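Local coordinates for XC6422 protein (Xanthomonas campestris, PDB 2FUK), which is a small serine alpha/beta-hydrolase without a lid and probably catalyses a hydrolytic reaction, at residues A[19-24]-A[82-87]; A[39-44]-A[111-116]; A[142-147]-A[172-177]; A[159-164]-A[188-193]. All blocks are in the same frame, centred on the assembly; numbering follows the deposited sequence.

Contact 1 of 4, residues A[19-24]-A[82-87]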
loop_
_atom_site.group_PDB
_atom_site.type_symbol
_atom_site.label_atom_id
_atom_site.label_comp_id
_atom_site.label_asym_id
_atom_site.label_seq_id
_atom_site.Cartn_x
_atom_site.Cartn_y
_atom_site.Cartn_z
ATOM N N VAL A 19 19.363 27.212 11.172
ATOM C CA VAL A 19 19.237 27.770 12.521
ATOM C C VAL A 19 19.392 26.711 13.611
ATOM O O VAL A 19 18.979 26.913 14.753
ATOM C CB VAL A 19 17.878 28.517 12.719
ATOM C CG1 VAL A 19 17.782 29.695 11.749
ATOM C CG2 VAL A 19 16.710 27.563 12.528
ATOM N N GLY A 20 20.000 25.584 13.258
ATOM C CA GLY A 20 20.191 24.527 14.231
ATOM C C GLY A 20 19.778 23.170 13.690
ATOM O O GLY A 20 19.441 23.046 12.512
ATOM N N PRO A 21 19.778 22.135 14.542
ATOM C CA PRO A 21 19.413 20.755 14.198
ATOM C C PRO A 21 18.034 20.606 13.563
ATOM O O PRO A 21 17.104 21.342 13.888
ATOM C CB PRO A 21 19.490 20.032 15.544
ATOM C CG PRO A 21 20.492 20.842 16.311
ATOM C CD PRO A 21 20.086 22.243 15.979
ATOM N N LEU A 22 17.922 19.645 12.649
ATOM C CA LEU A 22 16.662 19.344 11.974
ATOM C C LEU A 22 16.410 17.842 12.078
ATOM O O LEU A 22 17.299 17.036 11.788
ATOM C CB LEU A 22 16.721 19.744 10.489
ATOM C CG LEU A 22 16.742 21.225 10.101
ATOM C CD1 LEU A 22 16.988 21.369 8.593
ATOM C CD2 LEU A 22 15.427 21.879 10.491
ATOM N N ASP A 23 15.210 17.468 12.511
ATOM C CA ASP A 23 14.842 16.060 12.615
ATOM C C ASP A 23 14.617 15.549 11.205
ATOM O O ASP A 23 13.868 16.158 10.432
ATOM C CB ASP A 23 13.542 15.892 13.393
ATOM C CG ASP A 23 13.647 16.373 14.816
ATOM O OD1 ASP A 23 12.590 16.690 15.389
ATOM O OD2 ASP A 23 14.771 16.416 15.367
ATOM N N VAL A 24 15.255 14.433 10.876
ATOM C CA VAL A 24 15.138 13.851 9.550
ATOM C C VAL A 24 14.829 12.360 9.625
ATOM O O VAL A 24 15.241 11.677 10.559
ATOM C CB VAL A 24 16.458 14.064 8.758
ATOM C CG1 VAL A 24 16.413 13.336 7.422
ATOM C CG2 VAL A 24 16.676 15.549 8.527
ATOM N N THR A 82 12.053 18.144 17.607
ATOM C CA THR A 82 13.294 18.643 18.186
ATOM C C THR A 82 14.131 19.430 17.176
ATOM O O THR A 82 15.346 19.578 17.328
ATOM C CB THR A 82 14.136 17.511 18.845
ATOM O OG1 THR A 82 14.262 16.388 17.962
ATOM C CG2 THR A 82 13.462 17.061 20.147
ATOM N N SER A 83 13.476 19.934 16.132
ATOM C CA SER A 83 14.169 20.762 15.155
ATOM C C SER A 83 14.210 22.109 15.859
ATOM O O SER A 83 13.177 22.612 16.303
ATOM C CB SER A 83 13.370 20.882 13.851
ATOM O OG SER A 83 13.560 19.740 13.029
ATOM N N ALA A 84 15.402 22.680 15.976
ATOM C CA ALA A 84 15.564 23.957 16.656
ATOM C C ALA A 84 14.933 25.131 15.909
ATOM O O ALA A 84 14.566 25.020 14.732
ATOM C CB ALA A 84 17.039 24.225 16.880
ATOM N N GLY A 85 14.804 26.256 16.611
ATOM C CA GLY A 85 14.261 27.459 16.006
ATOM C C GLY A 85 12.794 27.751 16.230
ATOM O O GLY A 85 12.107 27.062 16.982
ATOM N N SER A 86 12.319 28.798 15.564
ATOM C CA SER A 86 10.923 29.199 15.662
ATOM C C SER A 86 10.283 29.372 14.282
ATOM O O SER A 86 10.953 29.709 13.302
ATOM C CB SER A 86 10.799 30.497 16.469
ATOM O OG SER A 86 11.695 31.477 15.989
ATOM N N PHE A 87 8.978 29.133 14.225
ATOM C CA PHE A 87 8.201 29.253 12.998
ATOM C C PHE A 87 8.528 30.567 12.295
ATOM O O PHE A 87 8.552 31.617 12.928
ATOM C CB PHE A 87 6.714 29.183 13.352
ATOM C CG PHE A 87 5.799 29.311 12.172
ATOM C CD1 PHE A 87 5.790 28.346 11.168
ATOM C CD2 PHE A 87 4.936 30.402 12.064
ATOM C CE1 PHE A 87 4.939 28.465 10.077
ATOM C CE2 PHE A 87 4.081 30.527 10.972
ATOM C CZ PHE A 87 4.083 29.561 9.981
#

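Contact 2 of 4, residues A[39-44]-A[111-116]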
loop_
_atom_site.group_PDB
_atom_site.type_symbol
_atom_site.label_atom_id
_atom_site.label_comp_id
_atom_site.label_asym_id
_atom_site.label_seq_id
_atom_site.Cartn_x
_atom_site.Cartn_y
_atom_site.Cartn_z
ATOM N N THR A 39 15.276 10.372 -5.219
ATOM C CA THR A 39 15.093 10.563 -3.783
ATOM C C THR A 39 14.109 11.721 -3.708
ATOM O O THR A 39 14.284 12.733 -4.393
ATOM C CB THR A 39 16.395 10.962 -3.050
ATOM O OG1 THR A 39 17.321 9.869 -3.067
ATOM C CG2 THR A 39 16.098 11.302 -1.587
ATOM N N ALA A 40 13.062 11.557 -2.909
ATOM C CA ALA A 40 12.052 12.591 -2.763
ATOM C C ALA A 40 12.016 13.104 -1.334
ATOM O O ALA A 40 12.262 12.352 -0.393
ATOM C CB ALA A 40 10.683 12.036 -3.140
ATOM N N ILE A 41 11.734 14.394 -1.182
ATOM C CA ILE A 41 11.619 15.005 0.138
ATOM C C ILE A 41 10.163 15.427 0.267
ATOM O O ILE A 41 9.614 16.044 -0.643
ATOM C CB ILE A 41 12.513 16.260 0.277
ATOM C CG1 ILE A 41 13.980 15.875 0.095
ATOM C CG2 ILE A 41 12.331 16.880 1.667
ATOM C CD1 ILE A 41 14.919 17.064 0.028
ATOM N N VAL A 42 9.542 15.081 1.392
ATOM C CA VAL A 42 8.141 15.415 1.639
ATOM C C VAL A 42 8.040 16.404 2.799
ATOM O O VAL A 42 8.498 16.114 3.905
ATOM C CB VAL A 42 7.323 14.144 1.984
ATOM C CG1 VAL A 42 5.858 14.505 2.204
ATOM C CG2 VAL A 42 7.456 13.119 0.863
ATOM N N CYS A 43 7.436 17.564 2.539
ATOM C CA CYS A 43 7.289 18.619 3.545
ATOM C C CYS A 43 5.932 18.572 4.249
ATOM O O CYS A 43 4.902 18.342 3.612
ATOM C CB CYS A 43 7.487 19.990 2.894
ATOM S SG CYS A 43 9.106 20.217 2.082
ATOM N N HIS A 44 5.944 18.826 5.556
ATOM C CA HIS A 44 4.734 18.770 6.371
ATOM C C HIS A 44 3.928 20.074 6.476
ATOM O O HIS A 44 4.404 21.153 6.114
ATOM C CB HIS A 44 5.086 18.242 7.777
ATOM C CG HIS A 44 5.829 19.220 8.635
ATOM N ND1 HIS A 44 7.141 19.038 9.019
ATOM C CD2 HIS A 44 5.429 20.379 9.207
ATOM C CE1 HIS A 44 7.514 20.044 9.792
ATOM N NE2 HIS A 44 6.492 20.872 9.921
ATOM N N ASP A 111 21.274 10.372 -8.187
ATOM C CA ASP A 111 19.807 10.381 -8.148
ATOM C C ASP A 111 19.292 11.726 -8.617
ATOM O O ASP A 111 20.039 12.705 -8.664
ATOM C CB ASP A 111 19.276 10.227 -6.716
ATOM C CG ASP A 111 19.277 8.805 -6.223
ATOM O OD1 ASP A 111 19.741 7.907 -6.953
ATOM O OD2 ASP A 111 18.798 8.596 -5.086
ATOM N N THR A 112 18.010 11.770 -8.964
ATOM C CA THR A 112 17.389 13.039 -9.317
ATOM C C THR A 112 16.541 13.378 -8.093
ATOM O O THR A 112 16.301 12.520 -7.234
ATOM C CB THR A 112 16.505 12.960 -10.581
ATOM O OG1 THR A 112 15.698 11.780 -10.551
ATOM C CG2 THR A 112 17.372 12.964 -11.829
ATOM N N LEU A 113 16.090 14.620 -8.001
ATOM C CA LEU A 113 15.315 15.037 -6.845
ATOM C C LEU A 113 13.849 15.371 -7.089
ATOM O O LEU A 113 13.504 16.136 -7.991
ATOM C CB LEU A 113 15.990 16.246 -6.199
ATOM C CG LEU A 113 15.306 16.822 -4.961
ATOM C CD1 LEU A 113 15.539 15.911 -3.772
ATOM C CD2 LEU A 113 15.866 18.209 -4.684
ATOM N N TRP A 114 12.988 14.789 -6.263
ATOM C CA TRP A 114 11.559 15.059 -6.336
ATOM C C TRP A 114 11.177 15.766 -5.039
ATOM O O TRP A 114 11.713 15.455 -3.982
ATOM C CB TRP A 114 10.761 13.759 -6.449
ATOM C CG TRP A 114 10.769 13.131 -7.815
ATOM C CD1 TRP A 114 11.731 13.259 -8.779
ATOM C CD2 TRP A 114 9.810 12.200 -8.324
ATOM N NE1 TRP A 114 11.429 12.452 -9.856
ATOM C CE2 TRP A 114 10.256 11.793 -9.601
ATOM C CE3 TRP A 114 8.616 11.663 -7.821
ATOM C CZ2 TRP A 114 9.548 10.870 -10.386
ATOM C CZ3 TRP A 114 7.914 10.748 -8.600
ATOM C CH2 TRP A 114 8.385 10.362 -9.868
ATOM N N LEU A 115 10.264 16.727 -5.127
ATOM C CA LEU A 115 9.803 17.452 -3.951
ATOM C C LEU A 115 8.292 17.321 -3.863
ATOM O O LEU A 115 7.599 17.319 -4.879
ATOM C CB LEU A 115 10.178 18.941 -4.034
ATOM C CG LEU A 115 11.654 19.347 -3.971
ATOM C CD1 LEU A 115 11.764 20.873 -4.046
ATOM C CD2 LEU A 115 12.275 18.841 -2.683
ATOM N N ALA A 116 7.786 17.194 -2.643
ATOM C CA ALA A 116 6.350 17.095 -2.424
ATOM C C ALA A 116 6.047 17.771 -1.101
ATOM O O ALA A 116 6.921 17.910 -0.247
ATOM C CB ALA A 116 5.910 15.630 -2.375
#

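Contact 3 of 4, residues A[142-147]-A[172-177]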
loop_
_atom_site.group_PDB
_atom_site.type_symbol
_atom_site.label_atom_id
_atom_site.label_comp_id
_atom_site.label_asym_id
_atom_site.label_seq_id
_atom_site.Cartn_x
_atom_site.Cartn_y
_atom_site.Cartn_z
ATOM N N PRO A 142 -2.433 22.724 -2.032
ATOM C CA PRO A 142 -1.659 23.970 -1.984
ATOM C C PRO A 142 -2.589 25.022 -1.407
ATOM O O PRO A 142 -3.679 25.234 -1.921
ATOM C CB PRO A 142 -1.316 24.226 -3.452
ATOM C CG PRO A 142 -2.462 23.576 -4.190
ATOM C CD PRO A 142 -2.645 22.287 -3.422
ATOM N N PRO A 143 -2.167 25.691 -0.329
ATOM C CA PRO A 143 -2.990 26.713 0.317
ATOM C C PRO A 143 -3.200 28.022 -0.427
ATOM O O PRO A 143 -2.834 29.081 0.075
ATOM C CB PRO A 143 -2.284 26.908 1.655
ATOM C CG PRO A 143 -0.852 26.748 1.275
ATOM C CD PRO A 143 -0.881 25.525 0.377
ATOM N N ALA A 144 -3.790 27.955 -1.619
ATOM C CA ALA A 144 -4.061 29.168 -2.381
ATOM C C ALA A 144 -5.073 29.987 -1.589
ATOM O O ALA A 144 -5.943 29.436 -0.902
ATOM C CB ALA A 144 -4.623 28.823 -3.745
ATOM N N GLY A 145 -4.954 31.303 -1.685
ATOM C CA GLY A 145 -5.861 32.166 -0.956
ATOM C C GLY A 145 -5.303 32.617 0.385
ATOM O O GLY A 145 -5.799 33.592 0.953
ATOM N N ARG A 146 -4.277 31.937 0.896
ATOM C CA ARG A 146 -3.692 32.315 2.184
ATOM C C ARG A 146 -2.199 32.670 2.098
ATOM O O ARG A 146 -1.709 33.499 2.871
ATOM C CB ARG A 146 -3.904 31.187 3.199
ATOM C CG ARG A 146 -3.922 31.646 4.664
ATOM C CD ARG A 146 -5.037 32.666 4.905
ATOM N NE ARG A 146 -6.347 32.110 4.572
ATOM C CZ ARG A 146 -7.479 32.808 4.554
ATOM N NH1 ARG A 146 -7.472 34.105 4.849
ATOM N NH2 ARG A 146 -8.619 32.207 4.233
ATOM N N TRP A 147 -1.489 32.052 1.158
ATOM C CA TRP A 147 -0.062 32.302 0.958
ATOM C C TRP A 147 0.189 32.861 -0.443
ATOM O O TRP A 147 -0.641 32.707 -1.345
ATOM C CB TRP A 147 0.742 31.011 1.138
ATOM C CG TRP A 147 0.644 30.403 2.506
ATOM C CD1 TRP A 147 -0.132 29.345 2.877
ATOM C CD2 TRP A 147 1.349 30.814 3.683
ATOM N NE1 TRP A 147 0.048 29.063 4.212
ATOM C CE2 TRP A 147 0.951 29.953 4.732
ATOM C CE3 TRP A 147 2.280 31.828 3.954
ATOM C CZ2 TRP A 147 1.451 30.074 6.033
ATOM C CZ3 TRP A 147 2.779 31.948 5.253
ATOM C CH2 TRP A 147 2.361 31.072 6.275
ATOM N N GLN A 172 -11.975 26.249 -4.645
ATOM C CA GLN A 172 -12.183 27.182 -5.741
ATOM C C GLN A 172 -11.043 28.186 -5.845
ATOM O O GLN A 172 -10.724 28.658 -6.937
ATOM C CB GLN A 172 -13.524 27.909 -5.596
ATOM C CG GLN A 172 -13.958 28.616 -6.871
ATOM C CD GLN A 172 -13.963 27.684 -8.073
ATOM O OE1 GLN A 172 -14.576 26.615 -8.037
ATOM N NE2 GLN A 172 -13.279 28.085 -9.145
ATOM N N ALA A 173 -10.420 28.508 -4.715
ATOM C CA ALA A 173 -9.291 29.441 -4.724
ATOM C C ALA A 173 -8.116 28.794 -5.458
ATOM O O ALA A 173 -7.362 29.460 -6.173
ATOM C CB ALA A 173 -8.885 29.788 -3.299
ATOM N N VAL A 174 -7.961 27.490 -5.255
ATOM C CA VAL A 174 -6.900 26.739 -5.906
ATOM C C VAL A 174 -7.165 26.714 -7.409
ATOM O O VAL A 174 -6.290 27.034 -8.214
ATOM C CB VAL A 174 -6.848 25.286 -5.376
ATOM C CG1 VAL A 174 -5.824 24.466 -6.164
ATOM C CG2 VAL A 174 -6.490 25.299 -3.894
ATOM N N TYR A 175 -8.383 26.342 -7.782
ATOM C CA TYR A 175 -8.732 26.264 -9.196
ATOM C C TYR A 175 -8.647 27.627 -9.885
ATOM O O TYR A 175 -8.177 27.720 -11.027
ATOM C CB TYR A 175 -10.131 25.654 -9.359
ATOM C CG TYR A 175 -10.327 24.367 -8.583
ATOM C CD1 TYR A 175 -9.264 23.481 -8.387
ATOM C CD2 TYR A 175 -11.561 24.047 -8.016
ATOM C CE1 TYR A 175 -9.422 22.317 -7.642
ATOM C CE2 TYR A 175 -11.733 22.877 -7.267
ATOM C CZ TYR A 175 -10.655 22.020 -7.082
ATOM O OH TYR A 175 -10.794 20.876 -6.328
ATOM N N ASP A 176 -9.084 28.686 -9.203
ATOM C CA ASP A 176 -9.035 30.023 -9.793
ATOM C C ASP A 176 -7.592 30.425 -10.081
ATOM O O ASP A 176 -7.323 31.172 -11.015
ATOM C CB ASP A 176 -9.654 31.071 -8.862
ATOM C CG ASP A 176 -11.174 31.007 -8.807
ATOM O OD1 ASP A 176 -11.794 30.262 -9.601
ATOM O OD2 ASP A 176 -11.758 31.725 -7.959
ATOM N N TRP A 177 -6.671 29.935 -9.257
ATOM C CA TRP A 177 -5.255 30.235 -9.413
ATOM C C TRP A 177 -4.641 29.394 -10.529
ATOM O O TRP A 177 -3.931 29.912 -11.396
ATOM C CB TRP A 177 -4.531 29.985 -8.076
ATOM C CG TRP A 177 -3.044 29.805 -8.175
ATOM C CD1 TRP A 177 -2.143 30.665 -8.728
ATOM C CD2 TRP A 177 -2.291 28.687 -7.696
ATOM N NE1 TRP A 177 -0.870 30.150 -8.626
ATOM C CE2 TRP A 177 -0.935 28.936 -7.995
ATOM C CE3 TRP A 177 -2.632 27.495 -7.042
ATOM C CZ2 TRP A 177 0.084 28.035 -7.660
ATOM C CZ3 TRP A 177 -1.617 26.599 -6.708
ATOM C CH2 TRP A 177 -0.279 26.878 -7.018
#

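Contact 4 of 4, residues A[159-164]-A[188-193]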
loop_
_atom_site.group_PDB
_atom_site.type_symbol
_atom_site.label_atom_id
_atom_site.label_comp_id
_atom_site.label_asym_id
_atom_site.label_seq_id
_atom_site.Cartn_x
_atom_site.Cartn_y
_atom_site.Cartn_z
ATOM N N LEU A 159 2.421 17.969 -10.182
ATOM C CA LEU A 159 1.132 17.362 -9.880
ATOM C C LEU A 159 0.472 18.019 -8.674
ATOM O O LEU A 159 1.114 18.212 -7.641
ATOM C CB LEU A 159 1.314 15.868 -9.598
ATOM C CG LEU A 159 0.117 15.083 -9.056
ATOM C CD1 LEU A 159 -0.982 15.001 -10.102
ATOM C CD2 LEU A 159 0.575 13.685 -8.663
ATOM N N VAL A 160 -0.806 18.359 -8.819
ATOM C CA VAL A 160 -1.575 18.968 -7.740
ATOM C C VAL A 160 -2.759 18.065 -7.403
ATOM O O VAL A 160 -3.487 17.621 -8.296
ATOM C CB VAL A 160 -2.120 20.362 -8.136
ATOM C CG1 VAL A 160 -3.071 20.874 -7.051
ATOM C CG2 VAL A 160 -0.974 21.340 -8.321
ATOM N N ILE A 161 -2.935 17.780 -6.118
ATOM C CA ILE A 161 -4.041 16.958 -5.647
ATOM C C ILE A 161 -4.827 17.789 -4.642
ATOM O O ILE A 161 -4.266 18.308 -3.674
ATOM C CB ILE A 161 -3.532 15.667 -4.982
ATOM C CG1 ILE A 161 -2.773 14.841 -6.023
ATOM C CG2 ILE A 161 -4.701 14.879 -4.397
ATOM C CD1 ILE A 161 -2.049 13.653 -5.461
ATOM N N GLN A 162 -6.127 17.919 -4.877
ATOM C CA GLN A 162 -6.964 18.725 -4.004
ATOM C C GLN A 162 -8.269 18.065 -3.586
ATOM O O GLN A 162 -9.008 17.556 -4.423
ATOM C CB GLN A 162 -7.282 20.051 -4.704
ATOM C CG GLN A 162 -8.246 20.951 -3.937
ATOM C CD GLN A 162 -7.639 21.463 -2.650
ATOM O OE1 GLN A 162 -8.276 21.455 -1.593
ATOM N NE2 GLN A 162 -6.405 21.922 -2.734
ATOM N N GLY A 163 -8.554 18.083 -2.286
ATOM C CA GLY A 163 -9.810 17.523 -1.817
ATOM C C GLY A 163 -10.888 18.544 -2.124
ATOM O O GLY A 163 -10.738 19.718 -1.799
ATOM N N ASP A 164 -11.975 18.116 -2.757
ATOM C CA ASP A 164 -13.037 19.049 -3.107
ATOM C C ASP A 164 -14.002 19.430 -1.995
ATOM O O ASP A 164 -14.947 20.186 -2.226
ATOM C CB ASP A 164 -13.807 18.527 -4.316
ATOM C CG ASP A 164 -13.466 19.285 -5.578
ATOM O OD1 ASP A 164 -13.439 18.661 -6.653
ATOM O OD2 ASP A 164 -13.237 20.515 -5.498
ATOM N N VAL A 188 -5.730 16.600 -9.793
ATOM C CA VAL A 188 -6.649 15.541 -9.415
ATOM C C VAL A 188 -7.553 16.113 -8.337
ATOM O O VAL A 188 -7.091 16.492 -7.261
ATOM C CB VAL A 188 -5.922 14.299 -8.853
ATOM C CG1 VAL A 188 -6.943 13.314 -8.276
ATOM C CG2 VAL A 188 -5.129 13.626 -9.948
ATOM N N ARG A 189 -8.835 16.229 -8.661
ATOM C CA ARG A 189 -9.822 16.732 -7.723
ATOM C C ARG A 189 -10.488 15.505 -7.113
ATOM O O ARG A 189 -11.057 14.676 -7.827
ATOM C CB ARG A 189 -10.847 17.607 -8.448
ATOM C CG ARG A 189 -10.261 18.916 -8.942
ATOM C CD ARG A 189 -11.274 19.744 -9.721
ATOM N NE ARG A 189 -12.500 19.970 -8.965
ATOM C CZ ARG A 189 -13.438 20.843 -9.313
ATOM N NH1 ARG A 189 -13.288 21.578 -10.412
ATOM N NH2 ARG A 189 -14.527 20.979 -8.570
ATOM N N MET A 190 -10.390 15.382 -5.795
ATOM C CA MET A 190 -10.965 14.246 -5.098
ATOM C C MET A 190 -12.299 14.649 -4.482
ATOM O O MET A 190 -12.363 15.490 -3.591
ATOM C CB MET A 190 -9.975 13.742 -4.036
ATOM C CG MET A 190 -8.662 13.220 -4.639
ATOM S SD MET A 190 -7.495 12.574 -3.414
ATOM C CE MET A 190 -8.639 11.456 -2.556
ATOM N N PRO A 191 -13.394 14.065 -4.980
ATOM C CA PRO A 191 -14.712 14.403 -4.447
ATOM C C PRO A 191 -14.916 14.034 -2.982
ATOM O O PRO A 191 -14.363 13.050 -2.499
ATOM C CB PRO A 191 -15.658 13.653 -5.381
ATOM C CG PRO A 191 -14.878 12.459 -5.759
ATOM C CD PRO A 191 -13.495 13.031 -6.022
ATOM N N ASP A 192 -15.718 14.848 -2.300
ATOM C CA ASP A 192 -16.075 14.667 -0.896
ATOM C C ASP A 192 -14.890 14.350 0.000
ATOM O O ASP A 192 -15.009 13.595 0.971
ATOM C CB ASP A 192 -17.127 13.562 -0.770
ATOM C CG ASP A 192 -18.318 13.784 -1.692
ATOM O OD1 ASP A 192 -18.801 14.934 -1.794
ATOM O OD2 ASP A 192 -18.778 12.805 -2.309
ATOM N N THR A 193 -13.752 14.956 -0.311
ATOM C CA THR A 193 -12.535 14.726 0.449
ATOM C C THR A 193 -12.143 15.942 1.278
ATOM O O THR A 193 -12.060 17.062 0.762
ATOM C CB THR A 193 -11.392 14.348 -0.499
ATOM O OG1 THR A 193 -11.729 13.126 -1.167
ATOM C CG2 THR A 193 -10.085 14.173 0.264
#

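Contact 1 of 4, residues A[19-24]-A[82-87]
Polar side chains of Asp-23, Thr-82 and Ser-83 carry this loop-to-strand contact, in which residues 82-87, between strand 71-75 and helix 92-107, run roughly antiparallel to the start of strand 20-27. The carboxylate of Asp-23 takes the backbone N and the hydroxyl of Thr-82: OD1 receives Thr-82 N at 2.7 Å through its syn lone pair, and OD2 receives Thr-82 OG1 at 2.6 Å, from the syn side and 20° out of the carboxylate plane. With Thr-82 bonded to both oxygens and Asn-76 ND2 also on OD1, the carboxylate's rotation is probably restricted. Asp-23 N in turn donates to Ser-83 OG at 2.9 Å in a nearly straight bond (167°). Ser-83 OG is also bonded to Asn-76 O, so Asn-76 bonds to both Ser-83 and Asp-23. Farther along, Ala-84 N donates to Pro-21 O at 3.0 Å, and the methyl CB of Ala-84 packs on Pro-21 CD at 3.7 Å. Gly-20 leaves room for that methyl. Beyond the contact, Leu-22 turns toward helix 92-107, where it touches Asp-96, while Pro-21 rests on Thr-14 of strand 11-17, outermost in this chain's sheet.

Contact 2 of 4, residues A[39-44]-A[111-116]
Ile-41 and Leu-115 run alongside each other from the same face of the sheet, where strands 38-43 and 112-118 run parallel at 4.7 Å between the axes of their short segments. Ile-41 is in contact along most of its length. Its CB meets Leu-115 CD2 at 3.9 Å; CG1, anti to the carbonyl carbon (chi1 -61°), comes up to Leu-113 CD1; and CD1, at the end of an extended chain, lies 4.0 Å from Leu-113 CD1 with Leu-115 CD2 close by. Both leucines meet the tip from the same general side, that of strand 112-118, and Val-100 of helix 92-107 also packs on Ile-41. On the other face, Ala-40 CB sits 3.7 Å from Trp-114 CB, while the indole turns off toward Ile-70 and Leu-216.

Five backbone bonds join the strands. Thr-39 and Ile-41 each use both N and O, Ile-41 N donating to Trp-114 O and Ile-41 O accepting from Ala-116 N at 2.9 Å; Cys-43 N closes the series on Ala-116 O. At the opposite end, Thr-39 OG1 donates to Asp-111 OD2 at 2.8 Å, meeting the anti lone pair, with the two side chains about perpendicular. Arg-108 makes a salt bridge to the other oxygen, OD1, and probably helps to keep Asp-111 charged. Such neighbouring parallel strands form the centre of the alpha/beta-hydrolase sheet; the end of strand 112-118 carries Gly-117, the first residue of a GxSxG sequence with Ser-119 and Gly-121, consistent with the nucleophile elbow of this fold.

Contact 3 of 4, residues A[142-147]-A[172-177]
Apolar packing of Pro-142 and Ala-144 against Val-174 and Trp-177 makes up most of this contact, which sets the loop after strand 136-140 against helix 171-178. The side chains of Pro-142 and Val-174 cross at roughly a right angle, Pro-142 CG lying 4.0 Å from Val-174 CG1. The same proline CG reaches the edge of the Trp-177 indole, near the ring plane, 4.0 Å from CZ3. Trp-177 extends to it because its first torsion (chi1 161°) swings the side chain to the far side from its own backbone nitrogen, which carries the six-membered ring across to the loop. Ala-144 pushes its methyl onto the helix: CB is 3.8 Å from Val-174 CA and also touches Val-174 CG2 and Trp-177 CE3.

Carbon-to-carbonyl contacts complete the fit. Val-174 CG2 comes to 3.4 Å from Pro-142 O, Ala-144 CB lies over against Ala-173 O, and Ala-173 CB approaches Ala-144 O.

Hydrogen bonds shape each partner internally. An inverse gamma turn centred on Pro-143 brings Ala-144 N to Pro-142 O at 2.7 Å; this tight turn probably helps present Pro-142 and Ala-144 to the helix together. On the helix, Gln-172 NE2 bonds to Asp-176 OD1 one turn later.

Phe-149 touches both prolines and Ala-144, and its ring meets that of Trp-177. Pro-142 and Val-174 also reach Gln-162 on strand 158-163, while Trp-177 touches Leu-126 of helix 120-132.

Contact 4 of 4, residues A[159-164]-A[188-193]
The two strands of a beta-alpha-beta crossover meet here: strand 158-163 pairs in parallel with strand 186-190, the chain having passed between them through helix 171-178, and Ile-161 and Met-190 touch on one face. Four backbone bonds hold the pair. Gln-162 uses both its N, which donates to Val-188 O, and its O, which accepts from Met-190 N at 2.9 Å in a nearly straight bond. Val-188 N donates to Val-160 O, and the last bond, Asp-164 N to Met-190 O at 2.8 Å, carries the pairing to the end of the first segment.

Ile-161 CG2, anti to the backbone N, lies 3.8 Å from the sulfur SD of Met-190. Ile-161 CG1 and Val-188 CB stand beside each other on this face, which helix 201-212 covers through Leu-208 and Ala-207. Gly-163 fits closely under the returning chain, where Thr-193 CB comes to 3.8 Å from Gly-163 CA; the hydroxyl OG1 of Thr-193 turns back to Pro-191 O at 3.0 Å.

A salt bridge joins Asp-164 to Arg-189. The arginine chain is bent at chi3 (54°), bringing its guanidinium edge side-on to the carboxylate, with the two planes 67° apart. Tyr-175 OH bonds to Asp-164 OD2, giving the charge a second partner. Arg-189 directs two nitrogens at the other oxygen: NE meets the syn lone pair of Asp-164 OD1 at 2.8 Å, and NH2 approaches that same OD1 at 3.2 Å, 33° out of the carboxylate plane.

Overall arrangement
Contacts 1, 2 and 4 all reach the same eight-stranded sheet, at different depths. Contact 2 lies near the middle of the chain and combines regular parallel pairing with aliphatic side chains. Contact 1, partly exposed and about 31 Å centre to centre from contact 4 on the opposite side of the chain's centre, relies on a mix of side-chain and backbone hydrogen bonds between a loop and a strand. Contact 4 pairs the last two strands in parallel as contact 2 does, but adds a salt bridge toward the surface. Contact 3 is buried and almost wholly apolar between its segments; it shares helix 171-178 with the crossover of contact 4, and Tyr-175 of that helix borders contact 4.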